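Local coordinates for glutamic acid/alanine-rich protein (Trypanosoma congolense, PDB 2Y44), which is a surface protein of the parasite whose elongated helical-bundle ectodomain probably forms part of the coat on the trypanosome cell, at residues V26-K40 / A68-R82. Sequence-based numbering, arbitrary orientation.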
# COMPACT_ATOMS: atom_id res chain seq x y z
N VAL A 26 0.92 -4.85 -3.68
CA VAL A 26 0.79 -6.28 -3.94
C VAL A 26 1.90 -6.76 -4.87
O VAL A 26 2.54 -7.80 -4.60
CB VAL A 26 -0.63 -6.64 -4.48
CG1 VAL A 26 -0.68 -8.08 -4.98
CG2 VAL A 26 -1.67 -6.39 -3.33
N ALA A 27 2.18 -5.98 -5.91
CA ALA A 27 3.19 -6.40 -6.89
C ALA A 27 4.56 -6.47 -6.20
O ALA A 27 5.33 -7.41 -6.48
CB ALA A 27 3.24 -5.41 -8.06
N ALA A 28 4.84 -5.51 -5.32
CA ALA A 28 6.09 -5.54 -4.54
C ALA A 28 6.19 -6.80 -3.67
O ALA A 28 7.27 -7.38 -3.57
CB ALA A 28 6.23 -4.32 -3.69
N VAL A 29 5.10 -7.15 -2.97
CA VAL A 29 5.10 -8.32 -2.07
C VAL A 29 5.27 -9.61 -2.89
O VAL A 29 6.01 -10.54 -2.51
CB VAL A 29 3.80 -8.37 -1.25
CG1 VAL A 29 3.61 -9.73 -0.59
CG2 VAL A 29 3.81 -7.25 -0.21
N VAL A 30 4.55 -9.68 -4.00
CA VAL A 30 4.66 -10.83 -4.91
C VAL A 30 6.10 -10.98 -5.41
O VAL A 30 6.60 -12.11 -5.47
CB VAL A 30 3.67 -10.71 -6.10
CG1 VAL A 30 4.06 -11.66 -7.27
CG2 VAL A 30 2.26 -10.98 -5.62
N SER A 31 6.75 -9.87 -5.79
CA SER A 31 8.15 -9.97 -6.26
C SER A 31 9.05 -10.46 -5.11
O SER A 31 9.96 -11.28 -5.31
CB SER A 31 8.66 -8.66 -6.82
OG SER A 31 10.03 -8.75 -7.21
N SER A 32 8.85 -9.90 -3.92
CA SER A 32 9.62 -10.36 -2.76
C SER A 32 9.46 -11.85 -2.51
O SER A 32 10.45 -12.53 -2.21
CB SER A 32 9.25 -9.59 -1.47
OG SER A 32 9.67 -8.25 -1.55
N ALA A 33 8.22 -12.34 -2.55
CA ALA A 33 8.00 -13.80 -2.26
C ALA A 33 8.59 -14.68 -3.36
O ALA A 33 9.14 -15.75 -3.06
CB ALA A 33 6.51 -14.11 -2.11
N ARG A 34 8.59 -14.17 -4.59
CA ARG A 34 9.21 -14.87 -5.70
C ARG A 34 10.71 -14.97 -5.47
O ARG A 34 11.28 -16.04 -5.63
CB ARG A 34 8.91 -14.19 -7.06
CG ARG A 34 9.78 -14.70 -8.22
CD ARG A 34 9.79 -13.69 -9.37
NE ARG A 34 10.69 -12.58 -9.08
CZ ARG A 34 10.49 -11.31 -9.44
NH1 ARG A 34 9.43 -10.97 -10.16
NH2 ARG A 34 11.39 -10.39 -9.10
N GLU A 35 11.34 -13.87 -5.10
CA GLU A 35 12.76 -13.89 -4.84
C GLU A 35 13.08 -14.79 -3.65
O GLU A 35 14.11 -15.49 -3.63
CB GLU A 35 13.29 -12.50 -4.60
CG GLU A 35 13.17 -11.62 -5.85
CD GLU A 35 13.74 -10.24 -5.62
OE1 GLU A 35 14.91 -10.16 -5.22
OE2 GLU A 35 13.00 -9.24 -5.80
N ALA A 36 12.22 -14.75 -2.63
CA ALA A 36 12.49 -15.57 -1.47
C ALA A 36 12.43 -17.06 -1.83
O ALA A 36 13.19 -17.89 -1.33
CB ALA A 36 11.49 -15.26 -0.37
N SER A 37 11.45 -17.39 -2.65
CA SER A 37 11.28 -18.75 -3.09
C SER A 37 12.44 -19.22 -3.96
O SER A 37 12.84 -20.39 -3.88
CB SER A 37 9.95 -18.91 -3.86
OG SER A 37 8.89 -18.74 -2.95
N GLU A 38 12.96 -18.31 -4.78
CA GLU A 38 14.15 -18.64 -5.59
C GLU A 38 15.36 -18.90 -4.70
O GLU A 38 16.14 -19.85 -4.96
CB GLU A 38 14.44 -17.54 -6.59
CG GLU A 38 13.43 -17.51 -7.73
CD GLU A 38 13.46 -16.20 -8.50
OE1 GLU A 38 14.26 -15.31 -8.15
OE2 GLU A 38 12.64 -16.04 -9.42
N ALA A 39 15.48 -18.15 -3.61
CA ALA A 39 16.59 -18.38 -2.66
C ALA A 39 16.40 -19.72 -1.97
O ALA A 39 17.37 -20.45 -1.72
CB ALA A 39 16.72 -17.22 -1.63
N LYS A 40 15.16 -20.02 -1.57
CA LYS A 40 14.85 -21.35 -1.04
C LYS A 40 15.29 -22.45 -1.99
O LYS A 40 15.93 -23.39 -1.58
CB LYS A 40 13.34 -21.50 -0.80
CG LYS A 40 13.02 -22.88 -0.40
CD LYS A 40 11.54 -23.10 -0.21
CE LYS A 40 11.25 -24.55 0.16
NZ LYS A 40 9.75 -24.84 0.23
N ALA A 68 13.85 -21.71 3.62
CA ALA A 68 12.50 -22.22 3.42
C ALA A 68 11.50 -21.55 4.34
O ALA A 68 10.38 -21.24 3.91
CB ALA A 68 12.43 -23.75 3.62
N ALA A 69 11.85 -21.42 5.62
CA ALA A 69 10.96 -20.74 6.57
C ALA A 69 10.73 -19.28 6.14
O ALA A 69 9.59 -18.77 6.25
CB ALA A 69 11.58 -20.80 7.99
N ALA A 70 11.78 -18.62 5.64
CA ALA A 70 11.65 -17.25 5.18
C ALA A 70 10.77 -17.13 3.96
O ALA A 70 9.96 -16.23 3.88
CB ALA A 70 13.02 -16.60 4.93
N ALA A 71 10.87 -18.07 3.02
CA ALA A 71 10.00 -18.07 1.84
C ALA A 71 8.55 -18.33 2.23
O ALA A 71 7.64 -17.71 1.66
CB ALA A 71 10.48 -19.16 0.85
N GLN A 72 8.34 -19.14 3.27
CA GLN A 72 7.01 -19.45 3.72
C GLN A 72 6.37 -18.18 4.31
O GLN A 72 5.23 -17.84 4.01
CB GLN A 72 7.14 -20.50 4.80
CG GLN A 72 6.38 -21.70 4.53
CD GLN A 72 5.04 -21.59 5.16
OE1 GLN A 72 4.27 -20.67 4.84
NE2 GLN A 72 4.74 -22.49 6.09
N ARG A 73 7.15 -17.47 5.10
CA ARG A 73 6.69 -16.20 5.66
C ARG A 73 6.33 -15.20 4.54
O ARG A 73 5.32 -14.49 4.61
CB ARG A 73 7.74 -15.62 6.61
CG ARG A 73 7.91 -16.41 7.94
CD ARG A 73 8.70 -15.59 8.96
NE ARG A 73 10.08 -15.38 8.52
CZ ARG A 73 11.06 -16.27 8.69
NH1 ARG A 73 10.81 -17.46 9.24
NH2 ARG A 73 12.27 -16.02 8.20
N ALA A 74 7.17 -15.13 3.53
CA ALA A 74 6.90 -14.27 2.38
C ALA A 74 5.60 -14.65 1.72
O ALA A 74 4.82 -13.76 1.38
CB ALA A 74 8.10 -14.28 1.34
N GLU A 75 5.35 -15.95 1.55
CA GLU A 75 4.14 -16.41 0.87
C GLU A 75 2.86 -16.07 1.65
O GLU A 75 1.85 -15.68 1.05
CB GLU A 75 4.17 -17.91 0.53
CG GLU A 75 5.22 -18.28 -0.54
CD GLU A 75 4.98 -17.61 -1.91
OE1 GLU A 75 3.85 -17.13 -2.18
OE2 GLU A 75 5.91 -17.62 -2.75
N THR A 76 2.98 -16.05 2.98
CA THR A 76 1.86 -15.68 3.81
C THR A 76 1.53 -14.20 3.56
O THR A 76 0.37 -13.80 3.54
CB THR A 76 2.20 -15.94 5.28
OG1 THR A 76 2.38 -17.36 5.44
CG2 THR A 76 1.06 -15.46 6.21
N VAL A 77 2.56 -13.38 3.41
CA VAL A 77 2.34 -11.96 3.17
C VAL A 77 1.60 -11.70 1.86
O VAL A 77 0.78 -10.80 1.79
CB VAL A 77 3.63 -11.13 3.21
CG1 VAL A 77 3.32 -9.63 3.16
CG2 VAL A 77 4.47 -11.46 4.45
N VAL A 78 1.86 -12.51 0.83
CA VAL A 78 1.17 -12.33 -0.44
C VAL A 78 -0.34 -12.43 -0.20
O VAL A 78 -1.11 -11.61 -0.70
CB VAL A 78 1.61 -13.38 -1.48
CG1 VAL A 78 0.72 -13.32 -2.73
CG2 VAL A 78 3.06 -13.15 -1.86
N SER A 79 -0.74 -13.44 0.55
CA SER A 79 -2.15 -13.67 0.84
C SER A 79 -2.74 -12.48 1.62
O SER A 79 -3.77 -11.92 1.24
CB SER A 79 -2.30 -14.97 1.63
OG SER A 79 -3.63 -15.14 2.10
N ASP A 80 -2.00 -12.01 2.63
CA ASP A 80 -2.44 -10.88 3.45
C ASP A 80 -2.51 -9.58 2.61
O ASP A 80 -3.46 -8.81 2.72
CB ASP A 80 -1.43 -10.66 4.60
CG ASP A 80 -1.59 -11.65 5.75
OD1 ASP A 80 -2.62 -12.35 5.86
OD2 ASP A 80 -0.63 -11.75 6.55
N ALA A 81 -1.49 -9.33 1.80
CA ALA A 81 -1.43 -8.14 0.96
C ALA A 81 -2.64 -8.04 0.01
O ALA A 81 -3.25 -6.96 -0.11
CB ALA A 81 -0.11 -8.11 0.20
N ARG A 82 -3.01 -9.15 -0.64
CA ARG A 82 -4.12 -9.15 -1.61
C ARG A 82 -5.43 -8.82 -0.88
O ARG A 82 -6.29 -8.08 -1.40
CB ARG A 82 -4.25 -10.53 -2.28
CG ARG A 82 -3.17 -10.73 -3.34
CD ARG A 82 -3.06 -12.19 -3.71
NE ARG A 82 -2.25 -12.31 -4.93
CZ ARG A 82 -1.67 -13.42 -5.35
NH1 ARG A 82 -1.83 -14.56 -4.69
NH2 ARG A 82 -0.92 -13.39 -6.44
O HOH W 1 8.83 -22.86 2.16
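Ala33 and Ala74 meet where segments 26-40 and 68-82, on helices 18-53 and 57-107, run antiparallel at 160°, their axes approaching to 8.3 Å. Methyl side chains permit that closeness: Ala74 CB lies 3.6 Å from Ala33 CA, and Ala36 with Ala71 repeats the small-on-small pairing one turn on. Toward Val26 valines enter the seam. Val29 holds CG1 anti to its backbone N (chi1 165°), which lays that methyl against the backbone of Val78, 3.6 Å from Val78 CA, while CG2 reaches Ala81, which stays small. Val78 in turn sets CG2 beside Ala33 CB at 3.6 Å. Val29 and Val77 also touch helix 149-183, so the contact forms one side of a three-helix bundle.

At the more exposed border, long side chains can cover alanine with their aliphatic part while the charged end meets water. Lys40, fully extended, lays its methylenes along Ala68, with CE 3.7 Å from Ala68 CB, and its NZ donates to a water that donates to Ala68 O. Glu75 bends at chi2 (-62°), folding its carboxylate over Ala33 CB and bringing OE2 to 3.2 Å from Ser37 OG. Cohesion thus rests mainly on close apolar packing, with a water-mediated link at the border.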